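Local structure of DELTA1-pyrroline-2-carboxylate reductase (Thermococcus litoralis DSM 5473, 6T3E) at residues I156-W168 and Y182-M196. The protein catalyses the NADH-dependent reduction of delta1-pyrroline-2-carboxylate to L-proline, a reaction of L-hydroxyproline metabolism. Residues are numbered along the deposited sequence; the frame is centred on the assembly and turned at random.
Sequences IIGAGVQARTQLW and YDINPKNAKKFAEEM. With NAI (1,4-dihydronicotinamide adenine dinucleotide), chain F.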
loop_
_atom_site.group_PDB
_atom_site.type_symbol
_atom_site.label_atom_id
_atom_site.label_comp_id
_atom_site.label_asym_id
_atom_site.label_seq_id
_atom_site.Cartn_x
_atom_site.Cartn_y
_atom_site.Cartn_z
ATOM N N ILE B 156 -23.161 1.860 24.286
ATOM C CA ILE B 156 -21.946 1.342 23.675
ATOM C C ILE B 156 -21.992 -0.176 23.706
ATOM O O ILE B 156 -22.161 -0.777 24.772
ATOM C CB ILE B 156 -20.683 1.868 24.382
ATOM C CG1 ILE B 156 -20.825 3.368 24.638
ATOM C CG2 ILE B 156 -19.464 1.586 23.549
ATOM C CD1 ILE B 156 -19.684 3.985 25.396
ATOM N N ILE B 157 -21.845 -0.787 22.538
ATOM C CA ILE B 157 -21.795 -2.231 22.390
ATOM C C ILE B 157 -20.415 -2.580 21.857
ATOM O O ILE B 157 -20.055 -2.175 20.742
ATOM C CB ILE B 157 -22.902 -2.743 21.455
ATOM C CG1 ILE B 157 -24.258 -2.629 22.144
ATOM C CG2 ILE B 157 -22.647 -4.189 21.039
ATOM C CD1 ILE B 157 -25.392 -2.601 21.185
ATOM N N GLY B 158 -19.648 -3.331 22.653
ATOM C CA GLY B 158 -18.246 -3.617 22.392
ATOM C C GLY B 158 -17.327 -2.587 23.025
ATOM O O GLY B 158 -17.097 -1.524 22.443
ATOM N N ALA B 159 -16.759 -2.887 24.189
ATOM C CA ALA B 159 -15.976 -1.892 24.930
ATOM C C ALA B 159 -14.481 -2.090 24.681
ATOM O O ALA B 159 -13.699 -2.347 25.590
ATOM C CB ALA B 159 -16.304 -1.972 26.420
ATOM N N GLY B 160 -14.089 -1.961 23.422
ATOM C CA GLY B 160 -12.716 -2.168 23.013
ATOM C C GLY B 160 -11.956 -0.878 22.797
ATOM O O GLY B 160 -12.269 0.162 23.385
ATOM N N VAL B 161 -10.933 -0.944 21.945
ATOM C CA VAL B 161 -10.119 0.239 21.695
ATOM C C VAL B 161 -10.948 1.308 20.997
ATOM O O VAL B 161 -10.930 2.476 21.394
ATOM C CB VAL B 161 -8.856 -0.120 20.892
ATOM C CG1 VAL B 161 -8.171 1.155 20.408
ATOM C CG2 VAL B 161 -7.894 -0.945 21.751
ATOM N N GLN B 162 -11.708 0.925 19.968
ATOM C CA GLN B 162 -12.453 1.923 19.206
ATOM C C GLN B 162 -13.536 2.590 20.046
ATOM O O GLN B 162 -13.751 3.802 19.935
ATOM C CB GLN B 162 -13.072 1.293 17.957
ATOM C CG GLN B 162 -12.045 0.872 16.908
ATOM C CD GLN B 162 -10.919 1.883 16.768
ATOM O OE1 GLN B 162 -11.147 3.113 16.677
ATOM N NE2 GLN B 162 -9.690 1.375 16.750
ATOM N N ALA B 163 -14.199 1.830 20.920
ATOM C CA ALA B 163 -15.312 2.384 21.686
ATOM C C ALA B 163 -14.878 3.572 22.535
ATOM O O ALA B 163 -15.679 4.481 22.772
ATOM C CB ALA B 163 -15.936 1.312 22.578
ATOM N N ARG B 164 -13.631 3.582 23.007
ATOM C CA ARG B 164 -13.174 4.692 23.837
ATOM C C ARG B 164 -13.155 6.003 23.054
ATOM O O ARG B 164 -13.783 6.992 23.461
ATOM C CB ARG B 164 -11.800 4.380 24.407
ATOM C CG ARG B 164 -11.829 3.352 25.486
ATOM C CD ARG B 164 -10.457 2.750 25.652
ATOM N NE ARG B 164 -10.257 2.222 26.995
ATOM C CZ ARG B 164 -10.665 1.023 27.382
ATOM N NH1 ARG B 164 -11.304 0.226 26.517
ATOM N NH2 ARG B 164 -10.423 0.628 28.627
ATOM N N THR B 165 -12.473 6.019 21.903
ATOM C CA THR B 165 -12.480 7.218 21.074
ATOM C C THR B 165 -13.849 7.477 20.461
ATOM O O THR B 165 -14.181 8.628 20.140
ATOM C CB THR B 165 -11.434 7.096 19.975
ATOM O OG1 THR B 165 -11.592 5.832 19.329
ATOM C CG2 THR B 165 -10.027 7.205 20.569
ATOM N N GLN B 166 -14.646 6.428 20.260
ATOM C CA GLN B 166 -15.997 6.636 19.762
ATOM C C GLN B 166 -16.804 7.461 20.747
ATOM O O GLN B 166 -17.403 8.476 20.377
ATOM C CB GLN B 166 -16.675 5.298 19.503
ATOM C CG GLN B 166 -16.295 4.646 18.195
ATOM C CD GLN B 166 -16.795 5.402 16.994
ATOM O OE1 GLN B 166 -17.914 5.943 16.994
ATOM N NE2 GLN B 166 -15.974 5.428 15.939
ATOM N N LEU B 167 -16.804 7.056 22.021
ATOM C CA LEU B 167 -17.558 7.810 23.016
ATOM C C LEU B 167 -16.955 9.191 23.227
ATOM O O LEU B 167 -17.693 10.174 23.372
ATOM C CB LEU B 167 -17.629 7.045 24.339
ATOM C CG LEU B 167 -18.478 7.720 25.431
ATOM C CD1 LEU B 167 -19.939 7.813 25.023
ATOM C CD2 LEU B 167 -18.328 7.044 26.798
ATOM N N TRP B 168 -15.621 9.287 23.214
ATOM C CA TRP B 168 -14.952 10.578 23.387
ATOM C C TRP B 168 -15.371 11.567 22.305
ATOM O O TRP B 168 -15.735 12.708 22.601
ATOM C CB TRP B 168 -13.430 10.378 23.399
ATOM C CG TRP B 168 -12.610 11.629 23.598
ATOM C CD1 TRP B 168 -13.062 12.862 23.973
ATOM C CD2 TRP B 168 -11.191 11.757 23.438
ATOM N NE1 TRP B 168 -12.023 13.753 24.041
ATOM C CE2 TRP B 168 -10.860 13.104 23.724
ATOM C CE3 TRP B 168 -10.167 10.866 23.082
ATOM C CZ2 TRP B 168 -9.548 13.586 23.663
ATOM C CZ3 TRP B 168 -8.860 11.344 23.022
ATOM C CH2 TRP B 168 -8.564 12.697 23.313
ATOM N N TYR B 182 -22.120 -2.433 27.066
ATOM C CA TYR B 182 -22.302 -3.873 27.098
ATOM C C TYR B 182 -21.195 -4.536 26.299
ATOM O O TYR B 182 -20.869 -4.091 25.196
ATOM C CB TYR B 182 -23.664 -4.267 26.528
ATOM C CG TYR B 182 -23.729 -5.726 26.158
ATOM C CD1 TYR B 182 -23.792 -6.710 27.140
ATOM C CD2 TYR B 182 -23.703 -6.126 24.828
ATOM C CE1 TYR B 182 -23.840 -8.048 26.801
ATOM C CE2 TYR B 182 -23.756 -7.460 24.483
ATOM C CZ TYR B 182 -23.821 -8.413 25.469
ATOM O OH TYR B 182 -23.860 -9.734 25.112
ATOM N N ASP B 183 -20.613 -5.589 26.863
ATOM C CA ASP B 183 -19.627 -6.399 26.165
ATOM C C ASP B 183 -19.764 -7.837 26.651
ATOM O O ASP B 183 -20.182 -8.081 27.787
ATOM C CB ASP B 183 -18.213 -5.852 26.398
ATOM C CG ASP B 183 -17.216 -6.322 25.352
ATOM O OD1 ASP B 183 -16.967 -7.539 25.274
ATOM O OD2 ASP B 183 -16.667 -5.470 24.612
ATOM N N ILE B 184 -19.443 -8.795 25.776
ATOM C CA ILE B 184 -19.402 -10.180 26.233
ATOM C C ILE B 184 -18.259 -10.399 27.217
ATOM O O ILE B 184 -18.284 -11.364 27.990
ATOM C CB ILE B 184 -19.296 -11.178 25.060
ATOM C CG1 ILE B 184 -18.131 -10.822 24.142
ATOM C CG2 ILE B 184 -20.599 -11.260 24.284
ATOM C CD1 ILE B 184 -17.856 -11.894 23.124
ATOM N N ASN B 185 -17.267 -9.508 27.224
ATOM C CA ASN B 185 -16.137 -9.576 28.139
ATOM C C ASN B 185 -16.412 -8.690 29.349
ATOM O O ASN B 185 -16.419 -7.458 29.208
ATOM C CB ASN B 185 -14.869 -9.118 27.408
ATOM C CG ASN B 185 -13.584 -9.471 28.139
ATOM O OD1 ASN B 185 -13.517 -9.457 29.376
ATOM N ND2 ASN B 185 -12.545 -9.777 27.367
ATOM N N PRO B 186 -16.674 -9.254 30.540
ATOM C CA PRO B 186 -16.968 -8.397 31.700
ATOM C C PRO B 186 -15.801 -7.542 32.140
ATOM O O PRO B 186 -16.033 -6.494 32.756
ATOM C CB PRO B 186 -17.369 -9.400 32.789
ATOM C CG PRO B 186 -16.738 -10.669 32.371
ATOM C CD PRO B 186 -16.773 -10.682 30.887
ATOM N N LYS B 187 -14.560 -7.981 31.902
ATOM C CA LYS B 187 -13.407 -7.147 32.225
ATOM C C LYS B 187 -13.388 -5.884 31.378
ATOM O O LYS B 187 -13.138 -4.785 31.889
ATOM C CB LYS B 187 -12.110 -7.926 32.030
ATOM C CG LYS B 187 -11.707 -8.817 33.190
ATOM C CD LYS B 187 -10.400 -9.531 32.849
ATOM C CE LYS B 187 -9.905 -10.389 34.000
ATOM N NZ LYS B 187 -8.753 -11.260 33.592
ATOM N N ASN B 188 -13.645 -6.027 30.074
ATOM C CA ASN B 188 -13.567 -4.882 29.177
ATOM C C ASN B 188 -14.650 -3.868 29.496
ATOM O O ASN B 188 -14.408 -2.659 29.438
ATOM C CB ASN B 188 -13.669 -5.332 27.720
ATOM C CG ASN B 188 -12.502 -6.208 27.294
ATOM O OD1 ASN B 188 -11.540 -6.382 28.043
ATOM N ND2 ASN B 188 -12.573 -6.746 26.072
ATOM N N ALA B 189 -15.853 -4.337 29.831
ATOM C CA ALA B 189 -16.927 -3.402 30.156
ATOM C C ALA B 189 -16.646 -2.661 31.455
ATOM O O ALA B 189 -16.872 -1.451 31.542
ATOM C CB ALA B 189 -18.267 -4.133 30.228
ATOM N N LYS B 190 -16.143 -3.365 32.470
ATOM C CA LYS B 190 -15.842 -2.724 33.746
ATOM C C LYS B 190 -14.710 -1.721 33.590
ATOM O O LYS B 190 -14.829 -0.558 33.997
ATOM C CB LYS B 190 -15.480 -3.794 34.780
ATOM C CG LYS B 190 -15.367 -3.306 36.212
ATOM C CD LYS B 190 -15.026 -4.460 37.155
ATOM C CE LYS B 190 -14.665 -3.939 38.538
ATOM N NZ LYS B 190 -14.346 -5.018 39.502
ATOM N N LYS B 191 -13.622 -2.146 32.945
ATOM C CA LYS B 191 -12.488 -1.261 32.749
ATOM C C LYS B 191 -12.883 -0.054 31.921
ATOM O O LYS B 191 -12.434 1.062 32.186
ATOM C CB LYS B 191 -11.345 -2.027 32.087
ATOM C CG LYS B 191 -9.996 -1.409 32.344
ATOM C CD LYS B 191 -8.890 -2.147 31.633
ATOM C CE LYS B 191 -7.707 -1.202 31.388
ATOM N NZ LYS B 191 -7.103 -0.692 32.668
ATOM N N PHE B 192 -13.744 -0.256 30.929
ATOM C CA PHE B 192 -14.236 0.857 30.127
ATOM C C PHE B 192 -15.048 1.832 30.969
ATOM O O PHE B 192 -14.806 3.048 30.936
ATOM C CB PHE B 192 -15.069 0.323 28.959
ATOM C CG PHE B 192 -15.501 1.377 27.989
ATOM C CD1 PHE B 192 -16.599 2.185 28.263
ATOM C CD2 PHE B 192 -14.825 1.551 26.789
ATOM C CE1 PHE B 192 -17.002 3.158 27.371
ATOM C CE2 PHE B 192 -15.226 2.529 25.889
ATOM C CZ PHE B 192 -16.315 3.330 26.182
ATOM N N ALA B 193 -16.041 1.322 31.708
ATOM C CA ALA B 193 -16.907 2.209 32.481
ATOM C C ALA B 193 -16.113 3.001 33.514
ATOM O O ALA B 193 -16.274 4.220 33.632
ATOM C CB ALA B 193 -18.026 1.414 33.147
ATOM N N GLU B 194 -15.218 2.334 34.242
ATOM C CA GLU B 194 -14.419 3.030 35.246
ATOM C C GLU B 194 -13.511 4.062 34.591
ATOM O O GLU B 194 -13.591 5.261 34.887
ATOM C CB GLU B 194 -13.587 2.030 36.051
ATOM C CG GLU B 194 -14.384 1.142 36.991
ATOM C CD GLU B 194 -13.526 0.058 37.617
ATOM O OE1 GLU B 194 -12.286 0.109 37.428
ATOM O OE2 GLU B 194 -14.085 -0.841 38.292
ATOM N N GLU B 195 -12.644 3.601 33.683
ATOM C CA GLU B 195 -11.605 4.457 33.128
ATOM C C GLU B 195 -12.184 5.566 32.262
ATOM O O GLU B 195 -11.672 6.691 32.273
ATOM C CB GLU B 195 -10.611 3.616 32.345
ATOM C CG GLU B 195 -9.692 2.848 33.257
ATOM C CD GLU B 195 -8.628 2.103 32.494
ATOM O OE1 GLU B 195 -8.724 2.037 31.246
ATOM O OE2 GLU B 195 -7.683 1.607 33.143
ATOM N N MET B 196 -13.217 5.267 31.473
ATOM C CA MET B 196 -13.795 6.303 30.618
ATOM C C MET B 196 -14.638 7.300 31.409
ATOM O O MET B 196 -14.867 8.414 30.935
ATOM C CB MET B 196 -14.602 5.678 29.484
ATOM C CG MET B 196 -13.728 5.010 28.412
ATOM S SD MET B 196 -12.422 6.070 27.739
ATOM C CE MET B 196 -13.403 7.101 26.660
HETATM P PA NAI F . -10.981 -4.713 20.182
HETATM O O1A NAI F . -10.706 -6.190 20.079
HETATM O O2A NAI F . -9.909 -4.045 21.019
HETATM O O5B NAI F . -12.487 -4.391 20.765
HETATM C C5B NAI F . -13.517 -5.195 20.203
HETATM C C4B NAI F . -14.661 -5.391 21.292
HETATM O O4B NAI F . -15.696 -5.954 20.762
HETATM C C3B NAI F . -14.159 -6.361 22.387
HETATM O O3B NAI F . -14.212 -5.730 23.585
HETATM C C2B NAI F . -15.130 -7.556 22.294
HETATM O O2B NAI F . -15.299 -8.216 23.644
HETATM C C1B NAI F . -16.232 -6.996 21.881
HETATM N N9A NAI F . -17.139 -7.938 21.284
HETATM C C8A NAI F . -16.772 -8.801 20.333
HETATM N N7A NAI F . -17.842 -9.518 20.008
HETATM C C5A NAI F . -18.874 -9.096 20.758
HETATM C C6A NAI F . -20.184 -9.510 20.801
HETATM N N6A NAI F . -20.913 -10.533 20.075
HETATM N N1A NAI F . -21.040 -8.933 21.642
HETATM C C2A NAI F . -20.608 -7.927 22.442
HETATM N N3A NAI F . -19.316 -7.517 22.396
HETATM C C4A NAI F . -18.449 -8.121 21.544
HETATM O O3 NAI F . -10.949 -4.139 18.620
HETATM P PN NAI F . -11.265 -2.553 18.220
HETATM O O1N NAI F . -9.905 -1.944 17.940
HETATM O O2N NAI F . -12.012 -1.848 19.317
HETATM O O5D NAI F . -12.174 -2.521 16.874
HETATM C C5D NAI F . -13.542 -2.613 17.030
HETATM C C4D NAI F . -14.179 -2.800 15.627
HETATM O O4D NAI F . -14.040 -1.721 14.881
HETATM C C3D NAI F . -13.458 -3.927 14.874
HETATM O O3D NAI F . -14.394 -4.681 14.193
HETATM C C2D NAI F . -12.568 -3.206 13.850
HETATM O O2D NAI F . -12.287 -4.161 12.690
HETATM C C1D NAI F . -13.303 -2.177 13.518
HETATM N N1N NAI F . -12.461 -1.065 13.048
HETATM C C2N NAI F . -12.863 -0.251 11.915
HETATM C C3N NAI F . -12.253 1.166 11.727
HETATM C C7N NAI F . -13.151 2.188 10.978
HETATM O O7N NAI F . -14.232 1.845 10.671
HETATM N N7N NAI F . -12.651 3.547 10.669
HETATM C C4N NAI F . -11.234 1.701 12.713
HETATM C C5N NAI F . -10.516 0.602 13.507
HETATM C C6N NAI F . -11.207 -0.758 13.709
#
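Ile157 and Tyr182 pair as neighbours in parallel strands, Tyr182 N giving its hydrogen to Ile156 O and Gly158 N to Tyr182 O, while the axes of helix segments 161-168 and 186-196 come within 11.1 Å at 31°. Just past the bridge, Asp183 takes over: its OD2 receives the backbone N of Ala159 on the anti lone pair at 2.6 Å and also accepts from the ribose O3B of NADH. Its OD1 lies close to the ribose O2B, a separation too short to be taken literally, and, in an Asx turn, accepts from Asn185 N. CG stands anti to the backbone N (chi1 -160°), turning the carboxylate toward the glycine-rich turn; Asn188 ND2 donates to O3B of NADH as well, at 3.1 Å. A leucine in place of Asp183 would probably leave the Ala159 amide and the ribose O3B without the OD2 that accepts from both.

Behind this polar layer Phe192, from helix 186-196, packs against strand 156-157 and helix 161-168. Ala159 CB rests on its CB, Ile156 CD1 comes obliquely to Phe192 CE1 at 3.4 Å, and Ala163 CB lies 3.6 Å from CE2 of Phe192. Met196 CG covers one ring face over its centre, while Arg164 N meets the ring edge. Arg164, a knob among Lys191, Phe192, Glu195 and Met196, slides past the ring with its guanidinium turned 82° to it; NH1 reaches Gly160 O from above the carbonyl plane, and Arg164 NH2 makes a weak, 3.4 Å salt bridge to Glu195 OE1.

This is the beta-alpha-beta core of a Rossmann-type dinucleotide fold, with Gly158, Gly160 and Ala163 consistent with the GxGxxA pattern of such folds. Gln162 N donates to a pyrophosphate oxygen, O2N, at the helix start, whereas the Asp183 carboxylate grips the adenosine ribose diol, a combination consistent with selection for NADH, since a 2'-phosphate would probably be repelled there.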